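Local coordinates for dihydrodipicolinate synthase (Bacillus clausii KSM-K16, PDB 3E96), which probably acts as a lyase of the DapA family, condensing pyruvate with aspartate semialdehyde to give 4-hydroxy-tetrahydrodipicolinate on the lysine pathway, at residues Lys254-Lys265 / Thr278-Asp289. Sequence-based numbering, arbitrary orientation.
Sequences KYNQGNNVVVIK and TRAPVNELSNED
Asp289, in the first turn of helix 287-299, gathers three donors from segment 254-265 on its buried carboxylate. Lys254 NZ forms a salt bridge to Asp289 OD1 at 2.9 Å, on the syn lone pair; a bend at chi3 (69°) in the lysine chain turns the ammonium toward it. Tyr255 OH donates to Asp289 OD2 at 2.6 Å, also from the syn side, with the oxygen lying at the edge of the phenol ring. Asn259 ND2 reaches the same OD2 at 3.2 Å from the opposite face of the carboxylate, whose plane stands 77° from the amide. Both oxygens are thus held and the carboxylate's rotation is fixed; the lysine probably favours its negative charge. A water donates to Tyr255 OH and Glu288 OE2 and also bonds the OG of Ser286, the N-cap residue of helix 287-299, which accepts from Asp289 N.

The apolar part centres on Val262. Its CB packs on Val282 CG1 at 3.8 Å and its CG1 on Leu285 CD2 at 3.7 Å, while Thr278 CG2 lies 3.6 Å from Val262 CA. The Thr278 hydroxyl turns instead to its own segment, donating to Val282 O at 2.8 Å.

The contact ties the entry to helix 262-270 to the loop that leads into helix 287-299, beside the TIM barrel; Lys265 reaches the barrel side through a salt bridge with Glu58. Val263 packs against helix 235-252, and Leu285 touches Val293 of helix 287-299. Val261 comes near Thr56, the predicted pyruvate-binding residue in the loop after strand 49-50, and Pro281 packs on His117 of the second subunit, beyond strand 109-112.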
loop_
_atom_site.group_PDB
_atom_site.type_symbol
_atom_site.label_atom_id
_atom_site.label_comp_id
_atom_site.label_asym_id
_atom_site.label_seq_id
_atom_site.Cartn_x
_atom_site.Cartn_y
_atom_site.Cartn_z
ATOM N N LYS B 254 8.528 -5.657 15.413
ATOM C CA LYS B 254 8.292 -7.084 15.195
ATOM C C LYS B 254 7.291 -7.371 14.074
ATOM O O LYS B 254 6.356 -6.599 13.835
ATOM C CB LYS B 254 7.798 -7.762 16.484
ATOM C CG LYS B 254 8.865 -7.914 17.560
ATOM C CD LYS B 254 8.377 -8.777 18.730
ATOM C CE LYS B 254 8.200 -10.233 18.324
ATOM N NZ LYS B 254 7.836 -11.109 19.485
ATOM N N TYR B 255 7.494 -8.502 13.402
ATOM C CA TYR B 255 6.624 -8.939 12.311
ATOM C C TYR B 255 6.639 -7.938 11.163
ATOM O O TYR B 255 5.590 -7.538 10.666
ATOM C CB TYR B 255 5.184 -9.119 12.815
ATOM C CG TYR B 255 5.091 -9.781 14.171
ATOM C CD1 TYR B 255 5.644 -11.042 14.398
ATOM C CD2 TYR B 255 4.490 -9.125 15.244
ATOM C CE1 TYR B 255 5.607 -11.627 15.665
ATOM C CE2 TYR B 255 4.448 -9.700 16.512
ATOM C CZ TYR B 255 5.009 -10.947 16.717
ATOM O OH TYR B 255 4.992 -11.500 17.976
ATOM N N ASN B 256 7.836 -7.533 10.749
ATOM C CA ASN B 256 7.970 -6.583 9.652
ATOM C C ASN B 256 7.155 -5.315 9.920
ATOM O O ASN B 256 6.454 -4.820 9.036
ATOM C CB ASN B 256 7.500 -7.229 8.339
ATOM C CG ASN B 256 7.892 -6.419 7.116
ATOM O OD1 ASN B 256 7.309 -6.574 6.039
ATOM N ND2 ASN B 256 8.886 -5.556 7.271
ATOM N N GLN B 257 7.243 -4.809 11.151
ATOM C CA GLN B 257 6.543 -3.594 11.564
ATOM C C GLN B 257 5.054 -3.781 11.849
ATOM O O GLN B 257 4.348 -2.809 12.100
ATOM C CB GLN B 257 6.716 -2.492 10.511
ATOM C CG GLN B 257 8.141 -1.986 10.366
ATOM C CD GLN B 257 8.451 -0.844 11.309
ATOM O OE1 GLN B 257 8.336 -0.975 12.534
ATOM N NE2 GLN B 257 8.841 0.294 10.743
ATOM N N GLY B 258 4.575 -5.019 11.815
ATOM C CA GLY B 258 3.166 -5.243 12.097
ATOM C C GLY B 258 2.787 -4.759 13.490
ATOM O O GLY B 258 1.648 -4.359 13.727
ATOM N N ASN B 259 3.751 -4.792 14.408
ATOM C CA ASN B 259 3.546 -4.373 15.799
ATOM C C ASN B 259 3.675 -2.865 16.022
ATOM O O ASN B 259 3.426 -2.378 17.127
ATOM C CB ASN B 259 4.581 -5.060 16.697
ATOM C CG ASN B 259 4.037 -6.286 17.398
ATOM O OD1 ASN B 259 2.986 -6.809 17.037
ATOM N ND2 ASN B 259 4.765 -6.758 18.407
ATOM N N ASN B 260 4.048 -2.133 14.977
ATOM C CA ASN B 260 4.292 -0.697 15.084
ATOM C C ASN B 260 3.331 0.162 15.906
ATOM O O ASN B 260 3.767 0.947 16.753
ATOM C CB ASN B 260 4.442 -0.094 13.686
ATOM C CG ASN B 260 4.938 1.336 13.726
ATOM O OD1 ASN B 260 4.207 2.249 14.109
ATOM N ND2 ASN B 260 6.190 1.535 13.340
ATOM N N VAL B 261 2.033 0.026 15.662
ATOM C CA VAL B 261 1.050 0.825 16.391
ATOM C C VAL B 261 0.406 0.074 17.549
ATOM O O VAL B 261 0.188 0.644 18.621
ATOM C CB VAL B 261 -0.070 1.325 15.444
ATOM C CG1 VAL B 261 -1.149 2.070 16.243
ATOM C CG2 VAL B 261 0.523 2.244 14.378
ATOM N N VAL B 262 0.105 -1.203 17.344
ATOM C CA VAL B 262 -0.536 -1.970 18.402
ATOM C C VAL B 262 0.300 -1.997 19.687
ATOM O O VAL B 262 -0.259 -1.970 20.782
ATOM C CB VAL B 262 -0.886 -3.407 17.930
ATOM C CG1 VAL B 262 0.370 -4.172 17.565
ATOM C CG2 VAL B 262 -1.688 -4.122 19.016
ATOM N N VAL B 263 1.626 -2.030 19.565
ATOM C CA VAL B 263 2.488 -2.016 20.754
ATOM C C VAL B 263 2.303 -0.685 21.490
ATOM O O VAL B 263 2.232 -0.644 22.726
ATOM C CB VAL B 263 3.986 -2.184 20.385
ATOM C CG1 VAL B 263 4.869 -1.853 21.591
ATOM C CG2 VAL B 263 4.248 -3.615 19.932
ATOM N N ILE B 264 2.226 0.405 20.729
ATOM C CA ILE B 264 2.026 1.725 21.319
ATOM C C ILE B 264 0.693 1.779 22.073
ATOM O O ILE B 264 0.630 2.239 23.222
ATOM C CB ILE B 264 2.031 2.834 20.234
ATOM C CG1 ILE B 264 3.446 3.018 19.685
ATOM C CG2 ILE B 264 1.526 4.150 20.816
ATOM C CD1 ILE B 264 3.542 4.036 18.564
ATOM N N LYS B 265 -0.369 1.301 21.432
ATOM C CA LYS B 265 -1.691 1.324 22.051
ATOM C C LYS B 265 -1.829 0.463 23.298
ATOM O O LYS B 265 -2.455 0.881 24.276
ATOM C CB LYS B 265 -2.765 0.945 21.025
ATOM C CG LYS B 265 -3.006 2.046 19.987
ATOM C CD LYS B 265 -4.220 1.776 19.105
ATOM C CE LYS B 265 -4.483 2.963 18.180
ATOM N NZ LYS B 265 -5.565 2.696 17.178
ATOM N N THR B 278 -6.290 -1.239 17.689
ATOM C CA THR B 278 -5.949 -0.983 16.295
ATOM C C THR B 278 -7.099 -1.539 15.459
ATOM O O THR B 278 -7.931 -2.293 15.971
ATOM C CB THR B 278 -4.643 -1.712 15.871
ATOM O OG1 THR B 278 -4.714 -3.096 16.252
ATOM C CG2 THR B 278 -3.424 -1.064 16.518
ATOM N N ARG B 279 -7.164 -1.149 14.192
ATOM C CA ARG B 279 -8.192 -1.664 13.293
ATOM C C ARG B 279 -7.546 -2.733 12.415
ATOM O O ARG B 279 -6.340 -2.687 12.160
ATOM C CB ARG B 279 -8.740 -0.560 12.380
ATOM C CG ARG B 279 -9.867 0.287 12.966
ATOM C CD ARG B 279 -10.383 1.284 11.931
ATOM N NE ARG B 279 -11.467 2.116 12.450
ATOM C CZ ARG B 279 -12.003 3.146 11.805
ATOM N NH1 ARG B 279 -12.982 3.845 12.367
ATOM N NH2 ARG B 279 -11.564 3.482 10.599
ATOM N N ALA B 280 -8.335 -3.708 11.972
ATOM C CA ALA B 280 -7.809 -4.730 11.071
ATOM C C ALA B 280 -7.254 -3.864 9.940
ATOM O O ALA B 280 -7.835 -2.826 9.631
ATOM C CB ALA B 280 -8.943 -5.615 10.557
ATOM N N PRO B 281 -6.183 -4.301 9.256
ATOM C CA PRO B 281 -5.376 -5.523 9.355
ATOM C C PRO B 281 -4.411 -5.776 10.520
ATOM O O PRO B 281 -3.432 -6.503 10.353
ATOM C CB PRO B 281 -4.655 -5.550 8.012
ATOM C CG PRO B 281 -4.353 -4.095 7.798
ATOM C CD PRO B 281 -5.667 -3.427 8.183
ATOM N N VAL B 282 -4.651 -5.180 11.682
ATOM C CA VAL B 282 -3.802 -5.464 12.838
ATOM C C VAL B 282 -4.717 -5.695 14.033
ATOM O O VAL B 282 -5.586 -4.876 14.312
ATOM C CB VAL B 282 -2.822 -4.314 13.176
ATOM C CG1 VAL B 282 -2.116 -4.615 14.506
ATOM C CG2 VAL B 282 -1.774 -4.177 12.073
ATOM N N ASN B 283 -4.541 -6.820 14.719
ATOM C CA ASN B 283 -5.369 -7.106 15.886
ATOM C C ASN B 283 -4.524 -6.993 17.152
ATOM O O ASN B 283 -3.422 -6.439 17.112
ATOM C CB ASN B 283 -6.046 -8.483 15.752
ATOM C CG ASN B 283 -5.071 -9.644 15.819
ATOM O OD1 ASN B 283 -3.916 -9.536 15.410
ATOM N ND2 ASN B 283 -5.550 -10.778 16.320
ATOM N N GLU B 284 -5.022 -7.500 18.274
ATOM C CA GLU B 284 -4.283 -7.369 19.530
ATOM C C GLU B 284 -3.021 -8.210 19.656
ATOM O O GLU B 284 -2.805 -9.157 18.902
ATOM C CB GLU B 284 -5.210 -7.644 20.723
ATOM C CG GLU B 284 -5.682 -9.086 20.878
ATOM C CD GLU B 284 -6.591 -9.548 19.751
ATOM O OE1 GLU B 284 -7.426 -8.746 19.273
ATOM O OE2 GLU B 284 -6.481 -10.726 19.350
ATOM N N LEU B 285 -2.180 -7.846 20.622
ATOM C CA LEU B 285 -0.929 -8.554 20.862
ATOM C C LEU B 285 -1.165 -9.939 21.442
ATOM O O LEU B 285 -2.175 -10.184 22.102
ATOM C CB LEU B 285 -0.039 -7.764 21.835
ATOM C CG LEU B 285 0.538 -6.420 21.382
ATOM C CD1 LEU B 285 1.365 -5.811 22.511
ATOM C CD2 LEU B 285 1.406 -6.629 20.147
ATOM N N SER B 286 -0.225 -10.843 21.188
ATOM C CA SER B 286 -0.298 -12.197 21.727
ATOM C C SER B 286 0.056 -12.061 23.205
ATOM O O SER B 286 0.514 -11.000 23.638
ATOM C CB SER B 286 0.737 -13.093 21.051
ATOM O OG SER B 286 2.047 -12.605 21.303
ATOM N N ASN B 287 -0.147 -13.121 23.979
ATOM C CA ASN B 287 0.183 -13.067 25.397
ATOM C C ASN B 287 1.685 -12.852 25.537
ATOM O O ASN B 287 2.142 -12.117 26.413
ATOM C CB ASN B 287 -0.232 -14.362 26.103
ATOM C CG ASN B 287 -1.731 -14.593 26.065
ATOM O OD1 ASN B 287 -2.517 -13.680 26.323
ATOM N ND2 ASN B 287 -2.135 -15.820 25.752
ATOM N N GLU B 288 2.451 -13.485 24.654
ATOM C CA GLU B 288 3.900 -13.350 24.672
ATOM C C GLU B 288 4.316 -11.889 24.542
ATOM O O GLU B 288 5.122 -11.396 25.326
ATOM C CB GLU B 288 4.529 -14.145 23.527
ATOM C CG GLU B 288 6.039 -13.971 23.427
ATOM C CD GLU B 288 6.624 -14.589 22.169
ATOM O OE1 GLU B 288 7.861 -14.527 22.000
ATOM O OE2 GLU B 288 5.851 -15.133 21.351
ATOM N N ASP B 289 3.775 -11.201 23.540
ATOM C CA ASP B 289 4.120 -9.801 23.325
ATOM C C ASP B 289 3.572 -8.882 24.420
ATOM O O ASP B 289 4.190 -7.873 24.748
ATOM C CB ASP B 289 3.644 -9.338 21.943
ATOM C CG ASP B 289 4.512 -9.886 20.815
ATOM O OD1 ASP B 289 5.563 -10.493 21.111
ATOM O OD2 ASP B 289 4.150 -9.705 19.630
HETATM O O HOH W 1 4.191 -13.762 19.876
#